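Local coordinates for protein methyltransferase (Streptococcus mutans, PDB 3LDF) that probably methylates RNA with S-adenosyl-L-methionine as methyl donor, as a member of the RlmI-like methyltransferases, at residues A[112-117]-A[144-149]; A[217-222]-A[239-244]; A[246-251]-A[267-272]. All blocks are in the same frame, centred on the assembly; numbering follows the deposited sequence.

Contact 1: residues A[112-117]-A[144-149]; sequences IDCYGD and PNFLGA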
# COMPACT_ATOMS: atom_id res chain seq x y z
N ILE A 112 5.56 -8.93 4.09
CA ILE A 112 5.67 -9.08 5.54
C ILE A 112 5.86 -7.70 6.22
O ILE A 112 6.77 -6.93 5.89
CB ILE A 112 6.85 -9.97 5.92
CG1 ILE A 112 6.82 -11.31 5.08
CG2 ILE A 112 6.83 -10.25 7.51
CD1 ILE A 112 7.99 -12.20 5.28
N ASP A 113 5.02 -7.44 7.22
CA ASP A 113 5.01 -6.17 7.89
C ASP A 113 5.30 -6.31 9.39
O ASP A 113 4.87 -7.28 10.04
CB ASP A 113 3.65 -5.49 7.70
CG ASP A 113 3.45 -5.00 6.31
OD1 ASP A 113 4.36 -4.37 5.73
OD2 ASP A 113 2.33 -5.20 5.82
N CYS A 114 6.01 -5.33 9.94
CA CYS A 114 6.14 -5.36 11.38
C CYS A 114 5.26 -4.32 12.07
O CYS A 114 5.06 -3.21 11.54
CB CYS A 114 7.58 -5.45 11.83
SG CYS A 114 8.38 -3.95 12.34
N TYR A 115 4.67 -4.70 13.20
CA TYR A 115 3.76 -3.82 13.93
C TYR A 115 4.13 -3.90 15.43
O TYR A 115 3.49 -4.64 16.15
CB TYR A 115 2.28 -4.25 13.74
CG TYR A 115 1.61 -3.80 12.45
CD1 TYR A 115 0.90 -2.59 12.39
CD2 TYR A 115 1.70 -4.57 11.26
CE1 TYR A 115 0.28 -2.14 11.18
CE2 TYR A 115 1.08 -4.13 10.08
CZ TYR A 115 0.35 -2.92 10.06
OH TYR A 115 -0.26 -2.44 8.89
N GLY A 116 5.14 -3.18 15.90
CA GLY A 116 5.55 -3.29 17.32
C GLY A 116 6.14 -4.67 17.56
O GLY A 116 7.09 -5.07 16.86
N ASP A 117 5.57 -5.41 18.53
CA ASP A 117 6.09 -6.74 18.88
C ASP A 117 5.50 -7.86 18.00
O ASP A 117 5.83 -9.01 18.24
CB ASP A 117 5.82 -7.09 20.36
CG ASP A 117 6.52 -6.13 21.35
OD1 ASP A 117 7.76 -5.97 21.27
OD2 ASP A 117 5.81 -5.55 22.21
N PRO A 144 14.09 -13.87 15.26
CA PRO A 144 13.49 -14.70 16.32
C PRO A 144 12.77 -13.95 17.47
O PRO A 144 12.10 -14.61 18.26
CB PRO A 144 14.70 -15.47 16.87
CG PRO A 144 15.84 -14.43 16.71
CD PRO A 144 15.56 -13.74 15.41
N ASN A 145 12.87 -12.62 17.55
CA ASN A 145 12.42 -11.89 18.78
C ASN A 145 10.99 -11.26 18.75
O ASN A 145 10.55 -10.65 19.73
CB ASN A 145 13.50 -10.88 19.28
CG ASN A 145 14.88 -11.54 19.57
OD1 ASN A 145 15.89 -11.13 19.01
ND2 ASN A 145 14.91 -12.57 20.43
N PHE A 146 10.26 -11.43 17.65
CA PHE A 146 8.80 -11.14 17.66
C PHE A 146 7.99 -12.07 18.60
O PHE A 146 8.21 -13.30 18.64
CB PHE A 146 8.24 -11.18 16.23
CG PHE A 146 8.65 -9.99 15.39
CD1 PHE A 146 8.04 -8.74 15.59
CD2 PHE A 146 9.63 -10.12 14.40
CE1 PHE A 146 8.44 -7.63 14.84
CE2 PHE A 146 10.00 -9.05 13.63
CZ PHE A 146 9.42 -7.78 13.84
N LEU A 147 7.06 -11.49 19.35
CA LEU A 147 6.23 -12.22 20.30
C LEU A 147 5.18 -13.10 19.62
O LEU A 147 4.82 -14.18 20.14
CB LEU A 147 5.55 -11.23 21.24
CG LEU A 147 6.50 -10.39 22.11
CD1 LEU A 147 5.69 -9.53 23.12
CD2 LEU A 147 7.51 -11.31 22.85
N GLY A 148 4.70 -12.67 18.45
CA GLY A 148 3.68 -13.40 17.71
C GLY A 148 3.54 -12.90 16.27
O GLY A 148 4.19 -11.93 15.87
N ALA A 149 2.66 -13.56 15.52
CA ALA A 149 2.49 -13.29 14.11
C ALA A 149 1.06 -13.61 13.64
O ALA A 149 0.43 -14.54 14.16
CB ALA A 149 3.50 -14.10 13.33
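Phe-146 and Leu-147 pack against the turn of a beta hairpin at Gly-116 and Asp-117. The hairpin joins strands 110-115 and 118-123 of a mixed five-stranded sheet. Gly-116 with positive phi and Asp-117 with psi near zero fit the two central positions of a type II' turn. Because strand 118-123 lies between the hairpin's first strand and strand 148-153, residues 144-149 reach residues 112-117 mainly through the loop that leads into strand 148-153. The ring of Phe-146 reaches across the intervening strand, touching Val-119 on the way. With CG of Phe-146 beside its backbone N and anti to its carbonyl carbon (chi1 -73°), the ring passes the turn and continues to Cys-114. Two carbonyl oxygens line the ring edge near its plane: Asp-117 O is 3.5 Å from Phe-146 CD1, and Gly-116 O is 3.5 Å from Phe-146 CE1. The positive rim of the ring thus faces electronegative atoms. Farther along, Cys-114 CB meets Phe-146 CZ at 3.6 Å in an oblique approach. Cys-114 SG lies 5.5 Å from the centroid of the Phe-146 ring and 81° off its normal, an edge-on sulfur-aromatic contact. At the other end, Asp-117 and Leu-147 lie side by side and point the same way, each with CG anti to its own carbonyl carbon. Asp-117 CB comes to 3.7 Å from Leu-147 CD1, so this one branch of the leucine lies along the aspartate stem. The backbones join once, Leu-147 N donating to Asp-117 O over 3.0 Å, with an N-H...O angle of 145°.

Contact 2: residues A[217-222]-A[239-244]; sequences LNLFSY and TSVDLA. With SAH (S-adenosyl-L-homocysteine), chain B.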
# COMPACT_ATOMS: atom_id res chain seq x y z
N LEU A 217 -9.58 19.21 4.81
CA LEU A 217 -10.62 18.20 4.52
C LEU A 217 -9.93 16.87 4.07
O LEU A 217 -9.09 16.89 3.15
CB LEU A 217 -11.59 18.74 3.44
CG LEU A 217 -12.76 17.82 3.03
CD1 LEU A 217 -13.74 17.54 4.20
CD2 LEU A 217 -13.54 18.36 1.75
N ASN A 218 -10.26 15.76 4.73
CA ASN A 218 -9.67 14.41 4.47
C ASN A 218 -10.76 13.48 3.99
O ASN A 218 -11.59 13.07 4.78
CB ASN A 218 -9.06 13.84 5.75
CG ASN A 218 -8.28 12.52 5.54
OD1 ASN A 218 -8.04 12.06 4.38
ND2 ASN A 218 -7.86 11.90 6.67
N LEU A 219 -10.73 13.12 2.71
CA LEU A 219 -11.81 12.35 2.03
C LEU A 219 -11.42 10.86 1.90
O LEU A 219 -10.26 10.56 1.57
CB LEU A 219 -12.05 12.93 0.63
CG LEU A 219 -12.53 14.40 0.60
CD1 LEU A 219 -12.74 14.94 -0.82
CD2 LEU A 219 -13.91 14.51 1.33
N PHE A 220 -12.40 9.96 2.09
CA PHE A 220 -12.21 8.49 2.24
C PHE A 220 -11.23 8.25 3.36
O PHE A 220 -10.23 7.55 3.15
CB PHE A 220 -11.70 7.82 0.93
CG PHE A 220 -12.48 8.24 -0.33
CD1 PHE A 220 -13.53 7.40 -0.83
CD2 PHE A 220 -12.20 9.43 -1.00
CE1 PHE A 220 -14.24 7.73 -2.01
CE2 PHE A 220 -12.90 9.77 -2.20
CZ PHE A 220 -13.94 8.93 -2.68
N SER A 221 -11.53 8.83 4.56
CA SER A 221 -10.53 8.96 5.62
C SER A 221 -10.10 7.63 6.26
O SER A 221 -8.96 7.52 6.75
CB SER A 221 -10.98 9.95 6.67
OG SER A 221 -12.27 9.61 7.12
N TYR A 222 -11.00 6.61 6.23
CA TYR A 222 -10.78 5.29 6.86
C TYR A 222 -10.72 5.43 8.40
O TYR A 222 -11.78 5.43 9.08
CB TYR A 222 -9.54 4.57 6.24
CG TYR A 222 -9.28 3.19 6.82
CD1 TYR A 222 -10.35 2.34 7.14
CD2 TYR A 222 -7.96 2.76 7.09
CE1 TYR A 222 -10.15 1.06 7.73
CE2 TYR A 222 -7.74 1.45 7.66
CZ TYR A 222 -8.84 0.64 7.99
OH TYR A 222 -8.64 -0.57 8.55
N THR A 239 -11.38 17.87 9.09
CA THR A 239 -12.69 17.18 8.86
C THR A 239 -12.42 15.91 8.08
O THR A 239 -11.81 16.00 7.01
CB THR A 239 -13.68 18.04 8.05
OG1 THR A 239 -14.00 19.14 8.85
CG2 THR A 239 -15.04 17.29 7.77
N SER A 240 -12.88 14.77 8.61
CA SER A 240 -12.54 13.45 8.12
C SER A 240 -13.83 12.76 7.71
O SER A 240 -14.66 12.49 8.57
CB SER A 240 -11.83 12.59 9.20
OG SER A 240 -10.67 13.25 9.76
N VAL A 241 -13.97 12.47 6.41
CA VAL A 241 -15.22 11.93 5.84
C VAL A 241 -15.07 10.49 5.32
O VAL A 241 -14.27 10.24 4.40
CB VAL A 241 -15.69 12.78 4.63
CG1 VAL A 241 -17.06 12.31 4.14
CG2 VAL A 241 -15.75 14.24 5.03
N ASP A 242 -15.85 9.55 5.87
CA ASP A 242 -15.80 8.15 5.41
C ASP A 242 -17.18 7.56 5.43
O ASP A 242 -18.03 7.91 6.25
CB ASP A 242 -14.84 7.33 6.29
CG ASP A 242 -14.51 5.99 5.70
OD1 ASP A 242 -13.47 5.87 5.00
OD2 ASP A 242 -15.31 5.06 5.90
N LEU A 243 -17.42 6.66 4.48
CA LEU A 243 -18.76 6.10 4.35
C LEU A 243 -19.07 5.17 5.54
O LEU A 243 -20.20 5.00 5.88
CB LEU A 243 -18.86 5.33 3.04
CG LEU A 243 -20.23 4.79 2.65
CD1 LEU A 243 -21.26 5.92 2.39
CD2 LEU A 243 -20.05 3.85 1.43
N ALA A 244 -18.04 4.58 6.16
CA ALA A 244 -18.25 3.47 7.09
C ALA A 244 -18.39 3.91 8.60
O ALA A 244 -17.59 4.72 9.12
CB ALA A 244 -17.12 2.41 6.89
N SAH B . -7.14 7.20 2.79
CA SAH B . -7.33 6.11 3.81
CB SAH B . -7.35 4.70 3.12
CG SAH B . -8.65 4.46 2.28
SD SAH B . -9.35 2.81 2.52
C SAH B . -6.27 6.33 4.85
O SAH B . -5.57 7.38 4.80
OXT SAH B . -6.08 5.44 5.72
C5' SAH B . -10.90 3.03 1.63
C4' SAH B . -12.03 3.72 2.43
O4' SAH B . -12.94 4.40 1.55
C3' SAH B . -12.91 2.76 3.26
O3' SAH B . -12.85 3.23 4.61
C2' SAH B . -14.35 2.96 2.80
O2' SAH B . -15.22 3.12 3.93
C1' SAH B . -14.27 4.34 2.11
N9 SAH B . -15.25 4.63 1.01
C8 SAH B . -15.51 3.87 -0.12
N7 SAH B . -16.42 4.51 -0.91
C5 SAH B . -16.74 5.69 -0.29
C6 SAH B . -17.61 6.84 -0.57
N6 SAH B . -18.36 6.86 -1.71
N1 SAH B . -17.63 7.88 0.33
C2 SAH B . -16.90 7.88 1.47
N3 SAH B . -16.07 6.86 1.77
C4 SAH B . -15.97 5.76 0.97
O HOH W 1 -13.47 3.39 7.98
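Asp-242 carries its CG trans to the backbone N (chi1 -167°), which sends its carboxylate toward the turn at 220-222, where Tyr-222 N donates to Asp-242 OD1 over 2.9 Å from 47° above the carboxylate plane. Tyr-222, likewise with CG opposite its own N, directs its ring edge at the carboxylate oxygen OXT of S-adenosyl-L-homocysteine (SAH). The ribose diol takes both oxygens of the aspartate: SAH O3' donates to Asp-242 OD1 at 2.7 Å, and SAH O2' to Asp-242 OD2 at 2.8 Å. An Asx turn adds Ala-244 N, 2.8 Å from Asp-242 OD2 and on its anti side. Four bonds therefore fix the rotation of the carboxylate. An acidic residue at the end of the second strand that takes the ribose hydroxyls is a hallmark of Rossmann-like methyltransferases, and here strands 215-219 and 237-242 with helix 225-232 form the beta-alpha-beta unit that places it. Strand segments 217-219 and 239-242 run parallel, 16° apart. Asn-218 N donates to Thr-239 O at 2.8 Å, and Val-241 N to Asn-218 O at 2.9 Å. Beyond the strand end, Ser-221 N donates to Val-241 O at 3.1 Å. One sheet face carries Leu-217, Leu-219, Thr-239 and Val-241, packed against helix 272-281, with Leu-217 CD1 4.0 Å from Val-241 CG2. On the other face, Asn-218 ND2 and Ser-240 OG both hydrogen-bond Ser-227 OG of the crossover helix. In the turn, Phe-220 O accepts from the SAH amino nitrogen, while the Phe-220 ring meets the adenine obliquely.

Contact 3: residues A[246-251]-A[267-272]; sequences RSRALS and LVVMDV. With SAH (S-adenosyl-L-homocysteine), chain B.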
# COMPACT_ATOMS: atom_id res chain seq x y z
N ARG A 246 -17.72 2.50 11.42
CA ARG A 246 -16.55 2.09 12.20
C ARG A 246 -15.49 3.23 12.26
O ARG A 246 -14.63 3.22 13.16
CB ARG A 246 -15.95 0.80 11.59
CG ARG A 246 -15.13 1.16 10.27
CD ARG A 246 -14.46 0.02 9.42
NE ARG A 246 -13.99 0.60 8.13
CZ ARG A 246 -13.82 -0.07 6.96
NH1 ARG A 246 -14.01 -1.38 6.87
NH2 ARG A 246 -13.40 0.57 5.87
N SER A 247 -15.57 4.20 11.33
CA SER A 247 -14.58 5.32 11.26
C SER A 247 -14.59 6.20 12.52
O SER A 247 -13.59 6.81 12.85
CB SER A 247 -14.82 6.26 10.06
OG SER A 247 -16.16 6.78 10.10
N ARG A 248 -15.72 6.27 13.19
CA ARG A 248 -15.80 7.07 14.41
C ARG A 248 -14.87 6.62 15.52
O ARG A 248 -13.98 7.39 15.89
CB ARG A 248 -17.24 7.15 14.91
CG ARG A 248 -18.13 7.88 13.93
CD ARG A 248 -19.43 8.26 14.63
NE ARG A 248 -20.42 8.93 13.80
CZ ARG A 248 -21.52 8.33 13.31
NH1 ARG A 248 -21.74 7.05 13.55
NH2 ARG A 248 -22.39 9.03 12.57
N ALA A 249 -15.08 5.39 16.05
CA ALA A 249 -14.28 4.85 17.19
C ALA A 249 -12.83 4.68 16.77
O ALA A 249 -11.92 4.92 17.59
CB ALA A 249 -14.84 3.43 17.75
N LEU A 250 -12.60 4.20 15.52
CA LEU A 250 -11.22 3.88 15.09
C LEU A 250 -10.37 5.18 14.89
O LEU A 250 -9.15 5.19 15.09
CB LEU A 250 -11.22 2.99 13.85
CG LEU A 250 -11.85 1.57 13.92
CD1 LEU A 250 -11.73 0.90 12.56
CD2 LEU A 250 -11.28 0.68 15.02
N SER A 251 -11.03 6.26 14.48
CA SER A 251 -10.39 7.59 14.41
C SER A 251 -10.17 8.23 15.78
O SER A 251 -9.12 8.77 16.00
CB SER A 251 -11.25 8.53 13.55
OG SER A 251 -11.41 7.97 12.30
N LEU A 267 -15.40 14.44 12.89
CA LEU A 267 -15.43 13.13 12.20
C LEU A 267 -16.78 13.02 11.56
O LEU A 267 -17.82 13.24 12.21
CB LEU A 267 -15.28 12.01 13.23
CG LEU A 267 -13.97 11.96 14.02
CD1 LEU A 267 -13.91 10.67 14.96
CD2 LEU A 267 -12.71 12.01 13.08
N VAL A 268 -16.81 12.69 10.28
CA VAL A 268 -18.08 12.67 9.54
C VAL A 268 -18.25 11.29 8.85
O VAL A 268 -17.29 10.77 8.20
CB VAL A 268 -18.12 13.83 8.48
CG1 VAL A 268 -19.33 13.72 7.55
CG2 VAL A 268 -17.96 15.24 9.17
N VAL A 269 -19.47 10.73 8.97
CA VAL A 269 -19.83 9.44 8.36
C VAL A 269 -20.86 9.76 7.29
O VAL A 269 -21.97 10.24 7.62
CB VAL A 269 -20.36 8.39 9.40
CG1 VAL A 269 -20.78 7.07 8.70
CG2 VAL A 269 -19.33 8.12 10.44
N MET A 270 -20.45 9.55 6.02
CA MET A 270 -21.10 10.09 4.80
C MET A 270 -20.40 9.66 3.52
O MET A 270 -19.17 9.57 3.47
CB MET A 270 -21.12 11.62 4.79
CG MET A 270 -22.22 12.19 3.89
SD MET A 270 -22.50 14.00 3.89
CE MET A 270 -22.84 14.22 5.61
N ASP A 271 -21.21 9.40 2.48
CA ASP A 271 -20.73 9.27 1.10
C ASP A 271 -20.05 10.59 0.61
O ASP A 271 -20.61 11.70 0.74
CB ASP A 271 -21.86 8.84 0.16
CG ASP A 271 -21.38 8.54 -1.29
OD1 ASP A 271 -20.53 9.30 -1.83
OD2 ASP A 271 -21.88 7.56 -1.92
N VAL A 272 -18.84 10.44 0.07
CA VAL A 272 -18.00 11.56 -0.34
C VAL A 272 -18.71 12.42 -1.37
O VAL A 272 -18.68 13.62 -1.21
CB VAL A 272 -16.54 11.11 -0.75
CG1 VAL A 272 -15.88 12.06 -1.77
CG2 VAL A 272 -15.67 10.96 0.48
N SAH B . -7.14 7.20 2.79
CA SAH B . -7.33 6.11 3.81
CB SAH B . -7.35 4.70 3.12
CG SAH B . -8.65 4.46 2.28
SD SAH B . -9.35 2.81 2.52
C SAH B . -6.27 6.33 4.85
O SAH B . -5.57 7.38 4.80
OXT SAH B . -6.08 5.44 5.72
C5' SAH B . -10.90 3.03 1.63
C4' SAH B . -12.03 3.72 2.43
O4' SAH B . -12.94 4.40 1.55
C3' SAH B . -12.91 2.76 3.26
O3' SAH B . -12.85 3.23 4.61
C2' SAH B . -14.35 2.96 2.80
O2' SAH B . -15.22 3.12 3.93
C1' SAH B . -14.27 4.34 2.11
N9 SAH B . -15.25 4.63 1.01
C8 SAH B . -15.51 3.87 -0.12
N7 SAH B . -16.42 4.51 -0.91
C5 SAH B . -16.74 5.69 -0.29
C6 SAH B . -17.61 6.84 -0.57
N6 SAH B . -18.36 6.86 -1.71
N1 SAH B . -17.63 7.88 0.33
C2 SAH B . -16.90 7.88 1.47
N3 SAH B . -16.07 6.86 1.77
C4 SAH B . -15.97 5.76 0.97
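Helix segment 247-251 runs nearly antiparallel to strand segment 267-269, at 155° with the axes approaching to 8.8 Å, and so sets Ser-247 and Arg-248 against Val-269 and Leu-267. Val-269 CG2, anti to the carbonyl carbon, sits over the centre of one face of the Arg-248 guanidinium, 3.6 Å from Arg-248 CZ, and the two side chains cross at about a right angle. The extended arginine chain carries the group out to Val-269, and chi4 of 103° turns its face to the methyl. The same Val-269 CG2 touches Ser-247 OG at 3.5 Å, although that hydroxyl has its hydrogen bond with Ala-244 O. The helix belongs to the beta-alpha-beta unit of strand 237-242, helix 247-257 and strand 265-269, at the edge of the Rossmann-like sheet. Leu-267 turns one methyl into the helix backbone, with its CD1 3.4 Å from Arg-248 O and 3.7 Å from Ser-251 CB, while Ser-251 OG turns back to Ser-247 O. Both segments also reach S-adenosyl-L-homocysteine (SAH). Arg-246 NH2 donates to SAH O3' at 3.0 Å, with that oxygen at the guanidinium edge. Beyond the strand, Val-272 N gives a hydrogen bond of 2.8 Å to SAH N1, and SAH N6 a weak one of 3.3 Å to Asp-271 OD1. Asp-271 is the N-cap of helix 272-281, its OD1 weakly hydrogen-bonded to Phe-273 N.

Along the chain the three contacts follow in series, contact 1 closing before contact 2 opens and contact 2 before contact 3. Contact 1 belongs to the five-stranded sheet that includes strands 110-115 and 148-153, its centre about 30 Å from that of contact 2 and about 29 Å from that of contact 3, without touching either. Contacts 2 and 3, with centres only about 6 Å apart, share the seven-stranded Rossmann-like sheet, where strands 237-242 and 265-269 are neighbours. Probable hydrogen bonds, Ser-240 O to Val-268 N (2.8 Å) and Asp-242 O to Met-270 N (2.9 Å), join them. Successive beta-alpha-beta units thus grip one cofactor product: 217-222/239-244 its ribose, amino end and adenine, 246-251/267-272 its ribose O3' and adenine N1 and N6.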